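Long-range contact in phosphodiesterase (Salpingoeca rosetta, PDB 7D7P), which belongs to the phosphodiesterase family of the HD superfamily, an all-helical fold holding a zinc ion and a magnesium ion: residues A[39-51]-A[69-82]. Sequence-based numbering, arbitrary orientation.
Sequences AAMDAEKLAASSL and VCVRVFQELHVIEQ
Ser49 and Ser50 meet Arg72 and Glu76 where the N-terminal segment 39-51, with its short helix 43-47, lies against the end of helix 63-76 in the all-helical phosphodiesterase domain. Arg72 and Glu76, one helical turn apart, form a side-on salt bridge: NE and NH2 of Arg72 both grip OE1 of Glu76, the NH2 bond measuring 2.8 Å, with that oxygen in the guanidinium plane. A bend at chi3 (68°) turns the arginine back toward its partner. The same plane holds Ser50 OG, which accepts from Arg72 NH2 at 3.2 Å and more weakly from NH1. Ser49 OG donates to the syn lone pair of Glu76 OE2 at 2.9 Å and accepts from Leu51 N, closing an ST turn. That turn brings Leu51 CB over one guanidinium face, 3.6 Å from Arg72 NH2.

Leu51 swings CG opposite its backbone N (chi1 -175°) and reaches on toward the helix; its CD2 packs at 3.8 Å on Val73 CG2, the two side chains crossing at about a right angle, while CD1 approaches Val69 CG1. Tyr120 of helix 109-126 touches both Leu51 and Val73, joining this apolar patch to the body of the domain. Farther along, Leu46 CD1 meets Leu77 CD2 at 3.9 Å, again nearly perpendicular, and Met41 CE reaches that same methyl. Helix 63-76 finishes here in a Schellman motif at His78. A water bridges the two segments, donating to Leu46 O and to Glu76 OE2, 2.6 Å from the latter.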
ATOM      1  N   ALA A  39      21.132  31.967  -2.025  1.00 35.53           N
ATOM      2  CA  ALA A  39      20.411  32.890  -1.161  1.00 38.54           C
ATOM      3  C   ALA A  39      21.088  32.996   0.201  1.00 46.80           C
ATOM      4  O   ALA A  39      21.766  32.073   0.659  1.00 44.43           O
ATOM      5  CB  ALA A  39      18.959  32.444  -0.993  1.00 29.90           C
ATOM      6  N   ALA A  40      20.897  34.144   0.848  1.00 45.77           N
ATOM      7  CA  ALA A  40      21.490  34.409   2.158  1.00 53.61           C
ATOM      8  C   ALA A  40      20.626  33.746   3.223  1.00 49.41           C
ATOM      9  O   ALA A  40      19.712  34.353   3.785  1.00 43.41           O
ATOM     10  CB  ALA A  40      21.623  35.909   2.395  1.00 40.39           C
ATOM     11  N   MET A  41      20.916  32.476   3.502  1.00 39.41           N
ATOM     12  CA  MET A  41      20.184  31.719   4.506  1.00 50.09           C
ATOM     13  C   MET A  41      21.142  30.825   5.276  1.00 52.63           C
ATOM     14  O   MET A  41      22.025  30.195   4.688  1.00 57.42           O
ATOM     15  CB  MET A  41      19.083  30.848   3.881  1.00 48.68           C
ATOM     16  CG  MET A  41      18.071  31.596   3.031  1.00 51.28           C
ATOM     17  SD  MET A  41      17.292  30.536   1.795  1.00 52.00           S
ATOM     18  CE  MET A  41      16.457  29.337   2.832  1.00 35.64           C
ATOM     19  N   ASP A  42      20.963  30.778   6.594  1.00 50.63           N
ATOM     20  CA  ASP A  42      21.583  29.769   7.446  1.00 47.00           C
ATOM     21  C   ASP A  42      20.456  28.992   8.109  1.00 35.23           C
ATOM     22  O   ASP A  42      19.736  29.534   8.956  1.00 35.97           O
ATOM     23  CB  ASP A  42      22.512  30.390   8.485  1.00 45.33           C
ATOM     24  CG  ASP A  42      23.183  29.344   9.355  1.00 56.30           C
ATOM     25  OD1 ASP A  42      24.009  28.571   8.823  1.00 70.17           O
ATOM     26  OD2 ASP A  42      22.879  29.289  10.565  1.00 50.84           O
ATOM     27  N   ALA A  43      20.314  27.719   7.723  1.00 34.44           N
ATOM     28  CA  ALA A  43      19.152  26.933   8.122  1.00 36.10           C
ATOM     29  C   ALA A  43      19.026  26.811   9.635  1.00 38.65           C
ATOM     30  O   ALA A  43      17.907  26.768  10.159  1.00 32.45           O
ATOM     31  CB  ALA A  43      19.220  25.544   7.487  1.00 33.25           C
ATOM     32  N   GLU A  44      20.149  26.755  10.353  1.00 32.54           N
ATOM     33  CA  GLU A  44      20.086  26.471  11.783  1.00 35.07           C
ATOM     34  C   GLU A  44      19.601  27.679  12.570  1.00 34.43           C
ATOM     35  O   GLU A  44      18.877  27.530  13.562  1.00 34.17           O
ATOM     36  CB  GLU A  44      21.448  25.999  12.281  1.00 45.90           C
ATOM     37  CG  GLU A  44      21.927  24.747  11.574  1.00 46.18           C
ATOM     38  CD  GLU A  44      22.926  23.960  12.388  1.00 64.43           C
ATOM     39  OE1 GLU A  44      23.158  24.311  13.566  1.00 54.49           O
ATOM     40  OE2 GLU A  44      23.465  22.968  11.854  1.00 68.20           O
ATOM     41  N   LYS A  45      19.991  28.882  12.147  1.00 38.78           N
ATOM     42  CA  LYS A  45      19.416  30.086  12.736  1.00 37.68           C
ATOM     43  C   LYS A  45      17.921  30.165  12.457  1.00 28.77           C
ATOM     44  O   LYS A  45      17.133  30.504  13.348  1.00 31.25           O
ATOM     45  CB  LYS A  45      20.132  31.325  12.199  1.00 32.61           C
ATOM     46  N   LEU A  46      17.513  29.837  11.227  1.00 27.64           N
ATOM     47  CA  LEU A  46      16.096  29.866  10.876  1.00 32.85           C
ATOM     48  C   LEU A  46      15.307  28.823  11.658  1.00 32.77           C
ATOM     49  O   LEU A  46      14.198  29.101  12.130  1.00 31.22           O
ATOM     50  CB  LEU A  46      15.930  29.647   9.372  1.00 28.16           C
ATOM     51  CG  LEU A  46      16.473  30.749   8.459  1.00 31.62           C
ATOM     52  CD1 LEU A  46      16.618  30.257   7.023  1.00 28.78           C
ATOM     53  CD2 LEU A  46      15.574  31.969   8.522  1.00 31.41           C
ATOM     54  N   ALA A  47      15.867  27.621  11.811  1.00 30.26           N
ATOM     55  CA  ALA A  47      15.160  26.541  12.492  1.00 32.31           C
ATOM     56  C   ALA A  47      15.009  26.789  13.987  1.00 28.20           C
ATOM     57  O   ALA A  47      14.196  26.119  14.632  1.00 29.37           O
ATOM     58  CB  ALA A  47      15.880  25.214  12.255  1.00 24.98           C
ATOM     59  N   ALA A  48      15.768  27.727  14.552  1.00 31.29           N
ATOM     60  CA  ALA A  48      15.662  28.033  15.973  1.00 29.76           C
ATOM     61  C   ALA A  48      14.524  28.994  16.291  1.00 30.17           C
ATOM     62  O   ALA A  48      14.203  29.177  17.470  1.00 43.58           O
ATOM     63  CB  ALA A  48      16.982  28.614  16.484  1.00 37.33           C
ATOM     64  N   SER A  49      13.911  29.603  15.280  1.00 34.54           N
ATOM     65  CA  SER A  49      12.832  30.553  15.502  1.00 28.34           C
ATOM     66  C   SER A  49      11.542  29.836  15.878  1.00 26.16           C
ATOM     67  O   SER A  49      11.292  28.701  15.462  1.00 26.56           O
ATOM     68  CB  SER A  49      12.607  31.402  14.250  1.00 26.89           C
ATOM     69  OG  SER A  49      11.299  31.950  14.224  1.00 23.85           O
ATOM     70  N   SER A  50      10.711  30.521  16.671  1.00 24.34           N
ATOM     71  CA  SER A  50       9.405  29.977  17.029  1.00 27.82           C
ATOM     72  C   SER A  50       8.505  29.799  15.812  1.00 27.76           C
ATOM     73  O   SER A  50       7.501  29.085  15.893  1.00 29.04           O
ATOM     74  CB  SER A  50       8.720  30.881  18.055  1.00 29.53           C
ATOM     75  OG  SER A  50       8.507  32.181  17.531  1.00 28.57           O
ATOM     76  N   LEU A  51       8.841  30.442  14.690  1.00 24.90           N
ATOM     77  CA  LEU A  51       8.114  30.237  13.444  1.00 26.11           C
ATOM     78  C   LEU A  51       8.349  28.849  12.860  1.00 26.97           C
ATOM     79  O   LEU A  51       7.502  28.356  12.108  1.00 19.75           O
ATOM     80  CB  LEU A  51       8.522  31.308  12.429  1.00 20.87           C
ATOM     81  CG  LEU A  51       7.793  31.366  11.083  1.00 25.21           C
ATOM     82  CD1 LEU A  51       6.359  31.833  11.270  1.00 24.57           C
ATOM     83  CD2 LEU A  51       8.535  32.274  10.112  1.00 28.47           C
ATOM     84  N   VAL A  69       2.120  35.805  10.412  1.00 18.26           N
ATOM     85  CA  VAL A  69       2.888  34.656   9.937  1.00 20.26           C
ATOM     86  C   VAL A  69       3.477  34.938   8.562  1.00 20.70           C
ATOM     87  O   VAL A  69       4.658  34.668   8.308  1.00 22.37           O
ATOM     88  CB  VAL A  69       2.010  33.390   9.924  1.00 24.44           C
ATOM     89  CG1 VAL A  69       2.730  32.257   9.210  1.00 26.27           C
ATOM     90  CG2 VAL A  69       1.644  32.981  11.340  1.00 26.09           C
ATOM     91  N   CYS A  70       2.666  35.488   7.652  1.00 15.74           N
ATOM     92  CA  CYS A  70       3.148  35.771   6.305  1.00 17.84           C
ATOM     93  C   CYS A  70       4.271  36.800   6.327  1.00 25.81           C
ATOM     94  O   CYS A  70       5.286  36.638   5.641  1.00 20.56           O
ATOM     95  CB  CYS A  70       1.993  36.257   5.428  1.00 17.48           C
ATOM     96  SG  CYS A  70       0.666  35.047   5.196  1.00 20.10           S
ATOM     97  N   VAL A  71       4.110  37.859   7.121  1.00 20.92           N
ATOM     98  CA  VAL A  71       5.146  38.884   7.215  1.00 19.64           C
ATOM     99  C   VAL A  71       6.407  38.312   7.850  1.00 23.96           C
ATOM    100  O   VAL A  71       7.528  38.624   7.428  1.00 24.84           O
ATOM    101  CB  VAL A  71       4.616  40.101   7.997  1.00 22.58           C
ATOM    102  CG1 VAL A  71       5.735  41.105   8.244  1.00 22.99           C
ATOM    103  CG2 VAL A  71       3.460  40.747   7.252  1.00 19.11           C
ATOM    104  N   ARG A  72       6.250  37.466   8.873  1.00 25.05           N
ATOM    105  CA  ARG A  72       7.411  36.892   9.544  1.00 22.25           C
ATOM    106  C   ARG A  72       8.203  35.983   8.612  1.00 21.05           C
ATOM    107  O   ARG A  72       9.437  35.939   8.687  1.00 20.11           O
ATOM    108  CB  ARG A  72       6.977  36.122  10.791  1.00 25.32           C
ATOM    109  CG  ARG A  72       6.829  36.982  12.030  1.00 29.64           C
ATOM    110  CD  ARG A  72       6.648  36.126  13.277  1.00 33.35           C
ATOM    111  NE  ARG A  72       7.853  35.374  13.624  1.00 28.49           N
ATOM    112  CZ  ARG A  72       7.931  34.515  14.636  1.00 35.22           C
ATOM    113  NH1 ARG A  72       6.872  34.288  15.402  1.00 37.50           N
ATOM    114  NH2 ARG A  72       9.067  33.876  14.882  1.00 36.18           N
ATOM    115  N   VAL A  73       7.517  35.240   7.740  1.00 23.81           N
ATOM    116  CA  VAL A  73       8.220  34.397   6.775  1.00 17.19           C
ATOM    117  C   VAL A  73       9.096  35.255   5.870  1.00 20.09           C
ATOM    118  O   VAL A  73      10.279  34.961   5.661  1.00 20.48           O
ATOM    119  CB  VAL A  73       7.221  33.556   5.960  1.00 17.45           C
ATOM    120  CG1 VAL A  73       7.928  32.900   4.779  1.00 18.48           C
ATOM    121  CG2 VAL A  73       6.562  32.505   6.839  1.00 19.05           C
ATOM    122  N   PHE A  74       8.525  36.336   5.327  1.00 12.88           N
ATOM    123  CA  PHE A  74       9.294  37.248   4.485  1.00 19.77           C
ATOM    124  C   PHE A  74      10.429  37.903   5.266  1.00 19.72           C
ATOM    125  O   PHE A  74      11.542  38.055   4.749  1.00 14.33           O
ATOM    126  CB  PHE A  74       8.375  38.321   3.897  1.00 16.86           C
ATOM    127  CG  PHE A  74       7.619  37.880   2.675  1.00 20.17           C
ATOM    128  CD1 PHE A  74       6.548  37.008   2.784  1.00 20.85           C
ATOM    129  CD2 PHE A  74       7.969  38.352   1.421  1.00 23.44           C
ATOM    130  CE1 PHE A  74       5.844  36.609   1.664  1.00 20.66           C
ATOM    131  CE2 PHE A  74       7.274  37.957   0.298  1.00 17.31           C
ATOM    132  CZ  PHE A  74       6.208  37.082   0.418  1.00 21.44           C
ATOM    133  N   GLN A  75      10.164  38.305   6.511  1.00 18.62           N
ATOM    134  CA  GLN A  75      11.175  39.009   7.293  1.00 24.34           C
ATOM    135  C   GLN A  75      12.321  38.082   7.684  1.00 29.77           C
ATOM    136  O   GLN A  75      13.495  38.421   7.500  1.00 23.63           O
ATOM    137  CB  GLN A  75      10.539  39.631   8.536  1.00 19.89           C
ATOM    138  N   GLU A  76      12.000  36.901   8.219  1.00 21.23           N
ATOM    139  CA  GLU A  76      13.045  36.033   8.753  1.00 18.99           C
ATOM    140  C   GLU A  76      13.885  35.395   7.652  1.00 26.80           C
ATOM    141  O   GLU A  76      15.051  35.055   7.888  1.00 26.35           O
ATOM    142  CB  GLU A  76      12.425  34.966   9.654  1.00 24.57           C
ATOM    143  CG  GLU A  76      11.781  35.554  10.905  1.00 27.09           C
ATOM    144  CD  GLU A  76      11.495  34.517  11.972  1.00 30.71           C
ATOM    145  OE1 GLU A  76      10.844  34.870  12.977  1.00 35.15           O
ATOM    146  OE2 GLU A  76      11.918  33.352  11.808  1.00 28.09           O
ATOM    147  N   LEU A  77      13.329  35.227   6.452  1.00 24.28           N
ATOM    148  CA  LEU A  77      14.102  34.733   5.318  1.00 20.04           C
ATOM    149  C   LEU A  77      14.926  35.822   4.643  1.00 21.57           C
ATOM    150  O   LEU A  77      15.613  35.530   3.658  1.00 22.93           O
ATOM    151  CB  LEU A  77      13.177  34.074   4.290  1.00 21.79           C
ATOM    152  CG  LEU A  77      12.575  32.739   4.727  1.00 26.86           C
ATOM    153  CD1 LEU A  77      11.567  32.237   3.705  1.00 26.92           C
ATOM    154  CD2 LEU A  77      13.679  31.713   4.953  1.00 20.00           C
ATOM    155  N   HIS A  78      14.859  37.058   5.141  1.00 23.88           N
ATOM    156  CA  HIS A  78      15.667  38.200   4.719  1.00 28.60           C
ATOM    157  C   HIS A  78      15.320  38.714   3.326  1.00 28.34           C
ATOM    158  O   HIS A  78      16.077  39.520   2.770  1.00 20.35           O
ATOM    159  CB  HIS A  78      17.168  37.888   4.785  1.00 24.45           C
ATOM    160  CG  HIS A  78      17.616  37.347   6.107  1.00 37.80           C
ATOM    161  ND1 HIS A  78      17.590  38.095   7.265  1.00 42.05           N
ATOM    162  CD2 HIS A  78      18.102  36.131   6.456  1.00 36.70           C
ATOM    163  CE1 HIS A  78      18.036  37.364   8.270  1.00 42.49           C
ATOM    164  NE2 HIS A  78      18.355  36.168   7.806  1.00 40.98           N
ATOM    165  N   VAL A  79      14.189  38.299   2.750  1.00 21.35           N
ATOM    166  CA  VAL A  79      13.857  38.749   1.400  1.00 22.34           C
ATOM    167  C   VAL A  79      13.411  40.206   1.402  1.00 19.90           C
ATOM    168  O   VAL A  79      13.556  40.907   0.392  1.00 17.05           O
ATOM    169  CB  VAL A  79      12.792  37.835   0.765  1.00 26.48           C
ATOM    170  CG1 VAL A  79      13.294  36.403   0.705  1.00 24.10           C
ATOM    171  CG2 VAL A  79      11.485  37.915   1.536  1.00 23.94           C
ATOM    172  N   ILE A  80      12.866  40.689   2.520  1.00 17.67           N
ATOM    173  CA  ILE A  80      12.452  42.089   2.601  1.00 19.79           C
ATOM    174  C   ILE A  80      13.658  43.008   2.450  1.00 23.93           C
ATOM    175  O   ILE A  80      13.635  43.970   1.671  1.00 22.79           O
ATOM    176  CB  ILE A  80      11.701  42.352   3.920  1.00 22.48           C
ATOM    177  CG1 ILE A  80      10.356  41.624   3.921  1.00 22.47           C
ATOM    178  CG2 ILE A  80      11.501  43.846   4.139  1.00 20.35           C
ATOM    179  CD1 ILE A  80       9.532  41.852   5.172  1.00 17.16           C
ATOM    180  N   GLU A  81      14.736  42.721   3.180  1.00 19.36           N
ATOM    181  CA  GLU A  81      15.917  43.575   3.099  1.00 25.37           C
ATOM    182  C   GLU A  81      16.736  43.307   1.842  1.00 23.88           C
ATOM    183  O   GLU A  81      17.373  44.228   1.320  1.00 26.48           O
ATOM    184  CB  GLU A  81      16.783  43.406   4.350  1.00 24.89           C
ATOM    185  CG  GLU A  81      17.406  42.035   4.519  1.00 29.99           C
ATOM    186  CD  GLU A  81      18.172  41.910   5.823  1.00 46.94           C
ATOM    187  OE1 GLU A  81      17.726  42.497   6.833  1.00 53.72           O
ATOM    188  OE2 GLU A  81      19.219  41.226   5.840  1.00 47.77           O
ATOM    189  N   GLN A  82      16.716  42.073   1.328  1.00 18.46           N
ATOM    190  CA  GLN A  82      17.496  41.759   0.134  1.00 23.34           C
ATOM    191  C   GLN A  82      16.935  42.441  -1.109  1.00 25.56           C
ATOM    192  O   GLN A  82      17.685  42.721  -2.050  1.00 25.31           O
ATOM    193  CB  GLN A  82      17.554  40.244  -0.080  1.00 24.00           C
ATOM    194  CG  GLN A  82      18.534  39.518   0.833  1.00 32.85           C
ATOM    195  CD  GLN A  82      19.983  39.811   0.496  1.00 34.99           C
ATOM    196  OE1 GLN A  82      20.369  39.838  -0.673  1.00 31.07           O
ATOM    197  NE2 GLN A  82      20.794  40.032   1.524  1.00 36.06           N
TER
HETATM  198  O   HOH W   1      19.490  32.970   8.185  1.00 40.03           O
HETATM  199  O   HOH W   2      12.903  31.262  10.555  1.00 18.35           O